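Long-range contact in Lin1840 protein (Listeria innocua serovar 6a, PDB 4ZOC), which probably hydrolyses terminal, non-reducing beta-D-glucosyl residues to release beta-D-glucose and takes part in beta-1,2-glucan metabolism: residues A391-S402 and F429-Y439. The protein carries 2 engineered substitutions. Numbering follows the deposited sequence.
Sequences AKIALVGPLATS and FETVEVVSTEY
I393 sets CG1 anti to its carbonyl carbon (chi1 -68°) and then runs on extended to CD1, which lands over one face of the F429 ring, whose own CG stands anti to the carbonyl carbon (chi1 -60°). The methyl sits 3.5 Å from the ring centroid in a CH-pi contact, shifted from the centre toward CG. From I393 on, strands 393-397 and 432-436 run side by side in parallel, their axes 13° apart. The bonding is the regular parallel ladder: I393 N gives to T431 O, E433 N to I393 O at 2.9 Å, L395 N to E433 O, V435 N to L395 O, and G397 N to V435 O.

On the face with I393, L395 lays CB against V432 CG1 (3.8 Å) and CD2 beside V434 CG2, under helix 421-426. V396 and V435 lie alongside each other on the opposite face, where V435 packs on helix 444-456; E433, on that same side, sends OE1 to N456.

Past the strands, the type I turn G397-A400 folds back on Y439. P398 CB stands over one face of the tyrosine ring, 4.2 Å from its centroid, while L399 CD2 comes within 3.6 Å of Y439 CE2. S402 OG approaches the ring edge near its plane, 2.6 Å from Y439 OH, and is also hydrogen-bonded to D404 N. A water lies within hydrogen-bonding distance of both P398 O and T437 O. Strand 393-397, helix 421-426 and strand 432-436 form a beta-alpha-beta unit at the border of the sheet in the C-terminal domain of a family 3 glycoside hydrolase.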
loop_
_atom_site.group_PDB
_atom_site.type_symbol
_atom_site.label_atom_id
_atom_site.label_comp_id
_atom_site.label_asym_id
_atom_site.label_seq_id
_atom_site.Cartn_x
_atom_site.Cartn_y
_atom_site.Cartn_z
ATOM N N ALA A 391 -10.265 -27.746 -37.181
ATOM C CA ALA A 391 -11.104 -27.629 -35.993
ATOM C C ALA A 391 -12.276 -26.718 -36.235
ATOM O O ALA A 391 -12.124 -25.565 -36.738
ATOM C CB ALA A 391 -10.300 -27.132 -34.800
ATOM N N LYS A 392 -13.464 -27.217 -35.876
ATOM C CA LYS A 392 -14.712 -26.445 -36.002
ATOM C C LYS A 392 -14.878 -25.594 -34.719
ATOM O O LYS A 392 -15.060 -26.114 -33.627
ATOM C CB LYS A 392 -15.918 -27.369 -36.216
ATOM C CG LYS A 392 -15.860 -28.245 -37.472
ATOM C CD LYS A 392 -17.053 -29.208 -37.586
ATOM C CE LYS A 392 -18.412 -28.529 -37.612
ATOM N NZ LYS A 392 -19.601 -29.458 -37.701
ATOM N N ILE A 393 -14.771 -24.283 -34.886
ATOM C CA ILE A 393 -14.622 -23.326 -33.792
ATOM C C ILE A 393 -15.908 -22.539 -33.639
ATOM O O ILE A 393 -16.412 -21.896 -34.573
ATOM C CB ILE A 393 -13.485 -22.323 -34.077
ATOM C CG1 ILE A 393 -12.156 -23.057 -34.038
ATOM C CG2 ILE A 393 -13.562 -21.192 -33.036
ATOM C CD1 ILE A 393 -10.954 -22.227 -34.540
ATOM N N ALA A 394 -16.453 -22.547 -32.447
ATOM C CA ALA A 394 -17.413 -21.506 -32.042
ATOM C C ALA A 394 -16.634 -20.414 -31.309
ATOM O O ALA A 394 -16.023 -20.622 -30.244
ATOM C CB ALA A 394 -18.503 -22.065 -31.135
ATOM N N LEU A 395 -16.674 -19.251 -31.921
ATOM C CA LEU A 395 -15.967 -18.042 -31.440
ATOM C C LEU A 395 -17.029 -17.184 -30.759
ATOM O O LEU A 395 -17.937 -16.658 -31.398
ATOM C CB LEU A 395 -15.316 -17.286 -32.617
ATOM C CG LEU A 395 -14.740 -15.926 -32.214
ATOM C CD1 LEU A 395 -13.633 -15.987 -31.188
ATOM C CD2 LEU A 395 -14.237 -15.222 -33.432
ATOM N N VAL A 396 -16.956 -17.064 -29.463
ATOM C CA VAL A 396 -17.994 -16.348 -28.759
ATOM C C VAL A 396 -17.447 -15.326 -27.772
ATOM O O VAL A 396 -16.345 -15.507 -27.241
ATOM C CB VAL A 396 -19.000 -17.289 -28.057
ATOM C CG1 VAL A 396 -19.511 -18.419 -28.995
ATOM C CG2 VAL A 396 -18.364 -17.965 -26.940
ATOM N N GLY A 397 -18.252 -14.293 -27.497
ATOM C CA GLY A 397 -17.923 -13.323 -26.499
ATOM C C GLY A 397 -17.668 -11.920 -26.965
ATOM O O GLY A 397 -17.814 -11.616 -28.135
ATOM N N PRO A 398 -17.327 -11.037 -26.025
ATOM C CA PRO A 398 -17.183 -9.619 -26.358
ATOM C C PRO A 398 -15.982 -9.213 -27.168
ATOM O O PRO A 398 -16.062 -8.141 -27.812
ATOM C CB PRO A 398 -17.202 -8.942 -25.014
ATOM C CG PRO A 398 -16.734 -9.959 -24.051
ATOM C CD PRO A 398 -17.239 -11.267 -24.590
ATOM N N LEU A 399 -14.968 -10.062 -27.211
ATOM C CA LEU A 399 -13.749 -9.870 -28.008
ATOM C C LEU A 399 -13.792 -10.689 -29.331
ATOM O O LEU A 399 -12.809 -10.714 -30.099
ATOM C CB LEU A 399 -12.451 -10.152 -27.214
ATOM C CG LEU A 399 -11.846 -8.922 -26.530
ATOM C CD1 LEU A 399 -11.234 -7.990 -27.597
ATOM C CD2 LEU A 399 -12.929 -8.185 -25.737
ATOM N N ALA A 400 -14.945 -11.325 -29.642
ATOM C CA ALA A 400 -15.066 -12.117 -30.861
ATOM C C ALA A 400 -14.951 -11.213 -32.122
ATOM O O ALA A 400 -14.234 -11.526 -33.071
ATOM C CB ALA A 400 -16.399 -12.821 -30.915
ATOM N N THR A 401 -15.664 -10.110 -32.075
ATOM C CA THR A 401 -15.691 -9.150 -33.166
ATOM C C THR A 401 -15.260 -7.760 -32.797
ATOM O O THR A 401 -15.137 -6.901 -33.716
ATOM C CB THR A 401 -17.110 -9.025 -33.786
ATOM O OG1 THR A 401 -18.020 -8.389 -32.899
ATOM C CG2 THR A 401 -17.647 -10.389 -34.187
ATOM N N SER A 402 -15.081 -7.462 -31.522
ATOM C CA SER A 402 -14.754 -6.086 -31.132
ATOM C C SER A 402 -13.491 -5.614 -31.860
ATOM O O SER A 402 -12.463 -6.304 -31.830
ATOM C CB SER A 402 -14.521 -5.953 -29.642
ATOM O OG SER A 402 -14.084 -4.672 -29.300
ATOM N N PHE A 429 -8.709 -20.865 -40.079
ATOM C CA PHE A 429 -9.713 -21.934 -39.807
ATOM C C PHE A 429 -10.931 -21.862 -40.774
ATOM O O PHE A 429 -11.623 -20.893 -40.861
ATOM C CB PHE A 429 -10.174 -21.819 -38.322
ATOM C CG PHE A 429 -9.062 -21.986 -37.326
ATOM C CD1 PHE A 429 -8.646 -23.238 -36.935
ATOM C CD2 PHE A 429 -8.476 -20.896 -36.749
ATOM C CE1 PHE A 429 -7.574 -23.414 -36.024
ATOM C CE2 PHE A 429 -7.402 -21.033 -35.886
ATOM C CZ PHE A 429 -6.973 -22.286 -35.492
ATOM N N GLU A 430 -11.228 -22.974 -41.461
ATOM C CA GLU A 430 -12.313 -22.992 -42.477
ATOM C C GLU A 430 -13.702 -22.863 -41.866
ATOM O O GLU A 430 -14.567 -22.219 -42.447
ATOM C CB GLU A 430 -12.244 -24.225 -43.398
ATOM C CG GLU A 430 -11.672 -25.473 -42.745
ATOM C CD GLU A 430 -11.734 -26.746 -43.611
ATOM O OE1 GLU A 430 -11.018 -27.710 -43.237
ATOM O OE2 GLU A 430 -12.469 -26.776 -44.635
ATOM N N THR A 431 -13.876 -23.419 -40.656
ATOM C CA THR A 431 -15.156 -23.439 -40.008
ATOM C C THR A 431 -15.161 -22.673 -38.673
ATOM O O THR A 431 -14.574 -23.112 -37.670
ATOM C CB THR A 431 -15.570 -24.884 -39.752
ATOM O OG1 THR A 431 -15.422 -25.592 -40.985
ATOM C CG2 THR A 431 -17.039 -24.913 -39.246
ATOM N N VAL A 432 -15.788 -21.492 -38.716
ATOM C CA VAL A 432 -15.964 -20.647 -37.551
ATOM C C VAL A 432 -17.396 -20.149 -37.543
ATOM O O VAL A 432 -17.930 -19.652 -38.542
ATOM C CB VAL A 432 -14.982 -19.451 -37.497
ATOM C CG1 VAL A 432 -15.087 -18.717 -36.183
ATOM C CG2 VAL A 432 -13.548 -19.860 -37.747
ATOM N N GLU A 433 -18.075 -20.366 -36.412
ATOM C CA GLU A 433 -19.366 -19.770 -36.168
ATOM C C GLU A 433 -19.207 -18.805 -35.003
ATOM O O GLU A 433 -18.730 -19.195 -33.968
ATOM C CB GLU A 433 -20.292 -20.866 -35.755
ATOM C CG GLU A 433 -21.734 -20.621 -35.996
ATOM C CD GLU A 433 -22.481 -21.968 -36.132
ATOM O OE1 GLU A 433 -23.319 -22.221 -35.320
ATOM O OE2 GLU A 433 -22.259 -22.756 -37.071
ATOM N N VAL A 434 -19.726 -17.604 -35.165
ATOM C CA VAL A 434 -19.414 -16.506 -34.290
ATOM C C VAL A 434 -20.648 -16.038 -33.604
ATOM O O VAL A 434 -21.660 -15.863 -34.230
ATOM C CB VAL A 434 -18.842 -15.346 -35.123
ATOM C CG1 VAL A 434 -18.661 -14.138 -34.210
ATOM C CG2 VAL A 434 -17.532 -15.791 -35.721
ATOM N N VAL A 435 -20.563 -15.779 -32.300
ATOM C CA VAL A 435 -21.615 -15.117 -31.571
ATOM C C VAL A 435 -20.963 -14.031 -30.698
ATOM O O VAL A 435 -20.320 -14.345 -29.689
ATOM C CB VAL A 435 -22.381 -16.057 -30.623
ATOM C CG1 VAL A 435 -23.551 -15.387 -29.925
ATOM C CG2 VAL A 435 -22.938 -17.304 -31.373
ATOM N N SER A 436 -21.175 -12.769 -31.077
ATOM C CA SER A 436 -20.683 -11.619 -30.352
ATOM C C SER A 436 -21.604 -11.344 -29.199
ATOM O O SER A 436 -22.824 -11.551 -29.309
ATOM C CB SER A 436 -20.665 -10.377 -31.272
ATOM O OG SER A 436 -20.239 -9.248 -30.587
ATOM N N THR A 437 -21.045 -10.925 -28.077
ATOM C CA THR A 437 -21.831 -10.511 -26.947
ATOM C C THR A 437 -21.277 -9.180 -26.507
ATOM O O THR A 437 -20.185 -8.782 -26.975
ATOM C CB THR A 437 -21.770 -11.507 -25.759
ATOM O OG1 THR A 437 -20.430 -11.657 -25.258
ATOM C CG2 THR A 437 -22.302 -12.844 -26.167
ATOM N N GLU A 438 -22.023 -8.501 -25.644
ATOM C CA GLU A 438 -21.641 -7.193 -25.111
ATOM C C GLU A 438 -20.624 -7.325 -23.974
ATOM O O GLU A 438 -20.557 -8.364 -23.287
ATOM C CB GLU A 438 -22.868 -6.436 -24.618
ATOM C CG GLU A 438 -23.860 -6.020 -25.708
ATOM C CD GLU A 438 -24.977 -5.207 -25.124
ATOM O OE1 GLU A 438 -25.861 -5.763 -24.440
ATOM O OE2 GLU A 438 -24.927 -3.986 -25.284
ATOM N N TYR A 439 -19.820 -6.281 -23.776
ATOM C CA TYR A 439 -18.807 -6.323 -22.702
ATOM C C TYR A 439 -19.362 -6.496 -21.300
ATOM O O TYR A 439 -18.669 -7.087 -20.446
ATOM C CB TYR A 439 -18.004 -5.017 -22.728
ATOM C CG TYR A 439 -16.930 -4.949 -23.795
ATOM C CD1 TYR A 439 -17.221 -4.554 -25.089
ATOM C CD2 TYR A 439 -15.644 -5.388 -23.520
ATOM C CE1 TYR A 439 -16.248 -4.430 -26.043
ATOM C CE2 TYR A 439 -14.663 -5.277 -24.460
ATOM C CZ TYR A 439 -14.984 -4.818 -25.751
ATOM O OH TYR A 439 -13.989 -4.679 -26.664
HETATM O O HOH W 1 -11.728 -25.026 -39.237
HETATM O O HOH W 2 -17.589 -9.428 -30.051
HETATM O O HOH W 3 -18.352 -6.771 -27.943
#